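Local atomic coordinates of putative esterase (Bacteroides intestinalis DSM 17393, PDB entry 5VOL), a protein that probably hydrolyses feruloyl esters of arabinoxylan as a calcium-containing ferulic acid esterase of carbohydrate esterase family 1. Residues Q9-D15 with Y28-K34. Numbering follows the deposited sequence.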
ATOM      1  N   GLN C   9      28.209  -1.288   7.792  1.00 39.32           N
ATOM      2  CA  GLN C   9      26.993  -0.553   7.469  1.00 35.48           C
ATOM      3  C   GLN C   9      27.069   0.103   6.104  1.00 35.14           C
ATOM      4  O   GLN C   9      28.143   0.490   5.654  1.00 30.83           O
ATOM      5  CB  GLN C   9      26.709   0.502   8.529  1.00 40.50           C
ATOM      6  CG  GLN C   9      27.731   0.540   9.626  1.00 49.93           C
ATOM      7  CD  GLN C   9      27.166   1.102  10.897  1.00 59.35           C
ATOM      8  OE1 GLN C   9      26.634   2.216  10.916  1.00 61.95           O
ATOM      9  NE2 GLN C   9      27.256   0.329  11.975  1.00 61.46           N
ATOM     10  N   SER C  10      25.921   0.205   5.441  1.00 31.45           N
ATOM     11  CA  SER C  10      25.833   0.963   4.209  1.00 26.16           C
ATOM     12  C   SER C  10      26.201   2.405   4.536  1.00 26.59           C
ATOM     13  O   SER C  10      26.051   2.856   5.676  1.00 26.39           O
ATOM     14  CB  SER C  10      24.434   0.875   3.604  1.00 22.97           C
ATOM     15  OG  SER C  10      23.489   1.516   4.440  1.00 23.57           O
ATOM     16  N   LYS C  11      26.691   3.119   3.531  1.00 25.27           N
ATOM     17  CA  LYS C  11      27.273   4.442   3.725  1.00 28.00           C
ATOM     18  C   LYS C  11      26.860   5.368   2.613  1.00 22.31           C
ATOM     19  O   LYS C  11      26.723   4.945   1.465  1.00 25.35           O
ATOM     20  CB  LYS C  11      28.811   4.381   3.744  1.00 31.86           C
ATOM     21  CG  LYS C  11      29.428   4.069   5.073  1.00 38.49           C
ATOM     22  CD  LYS C  11      30.949   3.994   4.936  1.00 45.73           C
ATOM     23  CE  LYS C  11      31.353   3.090   3.776  1.00 49.90           C
ATOM     24  NZ  LYS C  11      32.784   2.670   3.837  1.00 52.65           N
ATOM     25  N   VAL C  12      26.697   6.637   2.950  1.00 21.60           N
ATOM     26  CA  VAL C  12      26.545   7.665   1.935  1.00 24.86           C
ATOM     27  C   VAL C  12      27.819   8.501   1.949  1.00 25.40           C
ATOM     28  O   VAL C  12      28.242   8.982   2.993  1.00 25.40           O
ATOM     29  CB  VAL C  12      25.319   8.551   2.182  1.00 24.75           C
ATOM     30  CG1 VAL C  12      25.365   9.779   1.276  1.00 24.86           C
ATOM     31  CG2 VAL C  12      24.055   7.753   1.929  1.00 26.18           C
ATOM     32  N   VAL C  13      28.444   8.644   0.793  1.00 29.29           N
ATOM     33  CA  VAL C  13      29.709   9.366   0.709  1.00 26.50           C
ATOM     34  C   VAL C  13      29.552  10.511  -0.280  1.00 24.64           C
ATOM     35  O   VAL C  13      28.927  10.345  -1.325  1.00 24.57           O
ATOM     36  CB  VAL C  13      30.861   8.431   0.285  1.00 28.66           C
ATOM     37  CG1 VAL C  13      32.107   9.240  -0.087  1.00 37.60           C
ATOM     38  CG2 VAL C  13      31.185   7.459   1.404  1.00 28.69           C
ATOM     39  N   THR C  14      30.094  11.678   0.063  1.00 27.80           N
ATOM     40  CA  THR C  14      30.096  12.806  -0.863  1.00 29.06           C
ATOM     41  C   THR C  14      31.539  13.139  -1.263  1.00 30.66           C
ATOM     42  O   THR C  14      32.401  13.307  -0.408  1.00 31.32           O
ATOM     43  CB  THR C  14      29.406  14.038  -0.250  1.00 30.30           C
ATOM     44  OG1 THR C  14      27.988  13.803  -0.184  1.00 36.36           O
ATOM     45  CG2 THR C  14      29.657  15.285  -1.096  1.00 26.66           C
ATOM     46  N   ASP C  15      31.798  13.211  -2.562  1.00 29.16           N
ATOM     47  CA  ASP C  15      33.134  13.534  -3.046  1.00 29.51           C
ATOM     48  C   ASP C  15      33.024  14.435  -4.274  1.00 31.46           C
ATOM     49  O   ASP C  15      31.923  14.878  -4.637  1.00 26.48           O
ATOM     50  CB  ASP C  15      33.908  12.248  -3.368  1.00 31.31           C
ATOM     51  CG  ASP C  15      35.411  12.394  -3.153  1.00 36.34           C
ATOM     52  OD1 ASP C  15      35.928  13.527  -3.234  1.00 35.80           O
ATOM     53  OD2 ASP C  15      36.068  11.368  -2.893  1.00 41.15           O
ATOM     54  N   TYR C  28      29.503  14.911  -6.118  1.00 24.54           N
ATOM     55  CA  TYR C  28      28.545  13.824  -6.265  1.00 22.28           C
ATOM     56  C   TYR C  28      28.352  13.159  -4.916  1.00 27.37           C
ATOM     57  O   TYR C  28      29.193  13.286  -4.027  1.00 24.34           O
ATOM     58  CB  TYR C  28      29.023  12.811  -7.306  1.00 22.34           C
ATOM     59  CG  TYR C  28      30.277  12.068  -6.890  1.00 28.10           C
ATOM     60  CD1 TYR C  28      31.536  12.543  -7.233  1.00 27.34           C
ATOM     61  CD2 TYR C  28      30.202  10.878  -6.171  1.00 26.53           C
ATOM     62  CE1 TYR C  28      32.686  11.873  -6.857  1.00 27.44           C
ATOM     63  CE2 TYR C  28      31.344  10.200  -5.797  1.00 25.53           C
ATOM     64  CZ  TYR C  28      32.582  10.700  -6.144  1.00 29.88           C
ATOM     65  OH  TYR C  28      33.719  10.021  -5.769  1.00 33.46           O
ATOM     66  N   THR C  29      27.232  12.457  -4.769  1.00 24.45           N
ATOM     67  CA  THR C  29      26.916  11.756  -3.536  1.00 23.82           C
ATOM     68  C   THR C  29      26.578  10.321  -3.905  1.00 22.96           C
ATOM     69  O   THR C  29      25.768  10.079  -4.796  1.00 24.62           O
ATOM     70  CB  THR C  29      25.729  12.414  -2.789  1.00 23.92           C
ATOM     71  OG1 THR C  29      26.034  13.786  -2.517  1.00 24.93           O
ATOM     72  CG2 THR C  29      25.429  11.694  -1.475  1.00 24.92           C
ATOM     73  N   VAL C  30      27.210   9.366  -3.246  1.00 22.85           N
ATOM     74  CA  VAL C  30      27.022   7.977  -3.639  1.00 21.76           C
ATOM     75  C   VAL C  30      26.604   7.151  -2.431  1.00 23.94           C
ATOM     76  O   VAL C  30      27.089   7.378  -1.317  1.00 24.35           O
ATOM     77  CB  VAL C  30      28.315   7.394  -4.267  1.00 23.94           C
ATOM     78  CG1 VAL C  30      29.493   7.558  -3.323  1.00 24.75           C
ATOM     79  CG2 VAL C  30      28.128   5.927  -4.631  1.00 22.82           C
ATOM     80  N   PHE C  31      25.673   6.225  -2.651  1.00 21.34           N
ATOM     81  CA  PHE C  31      25.325   5.228  -1.643  1.00 21.67           C
ATOM     82  C   PHE C  31      26.176   3.970  -1.830  1.00 21.36           C
ATOM     83  O   PHE C  31      26.219   3.424  -2.917  1.00 21.00           O
ATOM     84  CB  PHE C  31      23.834   4.859  -1.730  1.00 21.05           C
ATOM     85  CG  PHE C  31      23.470   3.604  -0.973  1.00 21.26           C
ATOM     86  CD1 PHE C  31      23.097   3.665   0.367  1.00 22.08           C
ATOM     87  CD2 PHE C  31      23.509   2.361  -1.597  1.00 22.53           C
ATOM     88  CE1 PHE C  31      22.762   2.503   1.071  1.00 22.82           C
ATOM     89  CE2 PHE C  31      23.175   1.188  -0.901  1.00 23.10           C
ATOM     90  CZ  PHE C  31      22.805   1.264   0.433  1.00 23.54           C
ATOM     91  N   LEU C  32      26.828   3.513  -0.766  1.00 21.12           N
ATOM     92  CA  LEU C  32      27.620   2.293  -0.824  1.00 24.13           C
ATOM     93  C   LEU C  32      26.996   1.197   0.053  1.00 22.86           C
ATOM     94  O   LEU C  32      26.792   1.402   1.239  1.00 23.77           O
ATOM     95  CB  LEU C  32      29.054   2.562  -0.376  1.00 23.79           C
ATOM     96  CG  LEU C  32      29.807   3.687  -1.105  1.00 25.88           C
ATOM     97  CD1 LEU C  32      31.128   3.907  -0.406  1.00 30.49           C
ATOM     98  CD2 LEU C  32      30.013   3.337  -2.550  1.00 21.97           C
ATOM     99  N   PRO C  33      26.720   0.026  -0.534  1.00 23.03           N
ATOM    100  CA  PRO C  33      26.123  -1.114   0.179  1.00 29.44           C
ATOM    101  C   PRO C  33      26.867  -1.514   1.461  1.00 30.06           C
ATOM    102  O   PRO C  33      28.062  -1.248   1.621  1.00 29.72           O
ATOM    103  CB  PRO C  33      26.198  -2.247  -0.844  1.00 28.56           C
ATOM    104  CG  PRO C  33      26.250  -1.574  -2.168  1.00 29.08           C
ATOM    105  CD  PRO C  33      26.938  -0.257  -1.963  1.00 24.18           C
ATOM    106  N   LYS C  34      26.148  -2.182   2.358  1.00 28.43           N
ATOM    107  CA  LYS C  34      26.704  -2.665   3.615  1.00 28.78           C
ATOM    108  C   LYS C  34      27.896  -3.603   3.404  1.00 29.02           C
ATOM    109  O   LYS C  34      28.823  -3.630   4.217  1.00 32.88           O
ATOM    110  CB  LYS C  34      25.612  -3.379   4.432  1.00 30.51           C
ATOM    111  CG  LYS C  34      26.105  -3.975   5.726  1.00 37.00           C
ATOM    112  CD  LYS C  34      25.044  -4.880   6.385  1.00 42.65           C
ATOM    113  CE  LYS C  34      24.167  -4.108   7.357  1.00 45.00           C
ATOM    114  NZ  LYS C  34      23.280  -5.028   8.140  1.00 56.43           N
TER
HETATM  115  O   HOH W   1      29.374   0.550   2.800  1.00 29.98           O
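Three antiparallel hydrogen-bonded pairs, Lys-11 with Leu-32, Val-13 with Val-30 and Asp-15 with Tyr-28, tie the two strands together through six backbone bonds. The straightest runs from Leu-32 N to Lys-11 O, 2.7 Å at 176°. On the face bearing Lys-11, Val-13 and Asp-15, the Tyr-28 ring lies alongside Asp-15, its OH 3.3 Å from Asp-15 CB and one face under Asp-15 CA. With CG between the backbone N and the carbonyl carbon (chi1 66°), Tyr-28 swings its ring toward the neighbouring strand. Farther along, Val-13 CG2 meets Leu-32 CD1 at 4.0 Å. The strands form the N-terminal beta hairpin at one end of the central mixed sheet of an alpha/beta-hydrolase fold; 11-19 is an outermost strand of the sheet within this chain, and 24-32 is joined to strand 83-87 by backbone hydrogen bonds of Thr-29 with Thr-86 and Phe-31 with Ile-84. On the other face, Thr-14 OG1 and Thr-29 OG1 share a 3.0 Å hydrogen bond, and Val-12 CG1 presses to 3.4 Å from Thr-29 CG2, a tight methyl contact. Phe-31, its CG anti to N (chi1 165°), sends CE1 to 3.4 Å from Ser-10 CB, while Val-12 CG2 sits at the ring edge. Beyond the hairpin, Tyr-28 OH bonds to the hydroxyls of Tyr-119 and Tyr-124. Replacing Tyr-28 by an alanine is likely to open a gap beside Asp-15 and cost both hydroxyls a shared partner. Asn-57 holds Thr-29 OG1, Asp-71 and Lys-67 grip Ser-10 OG, and Glu-37 forms a salt bridge with Lys-11.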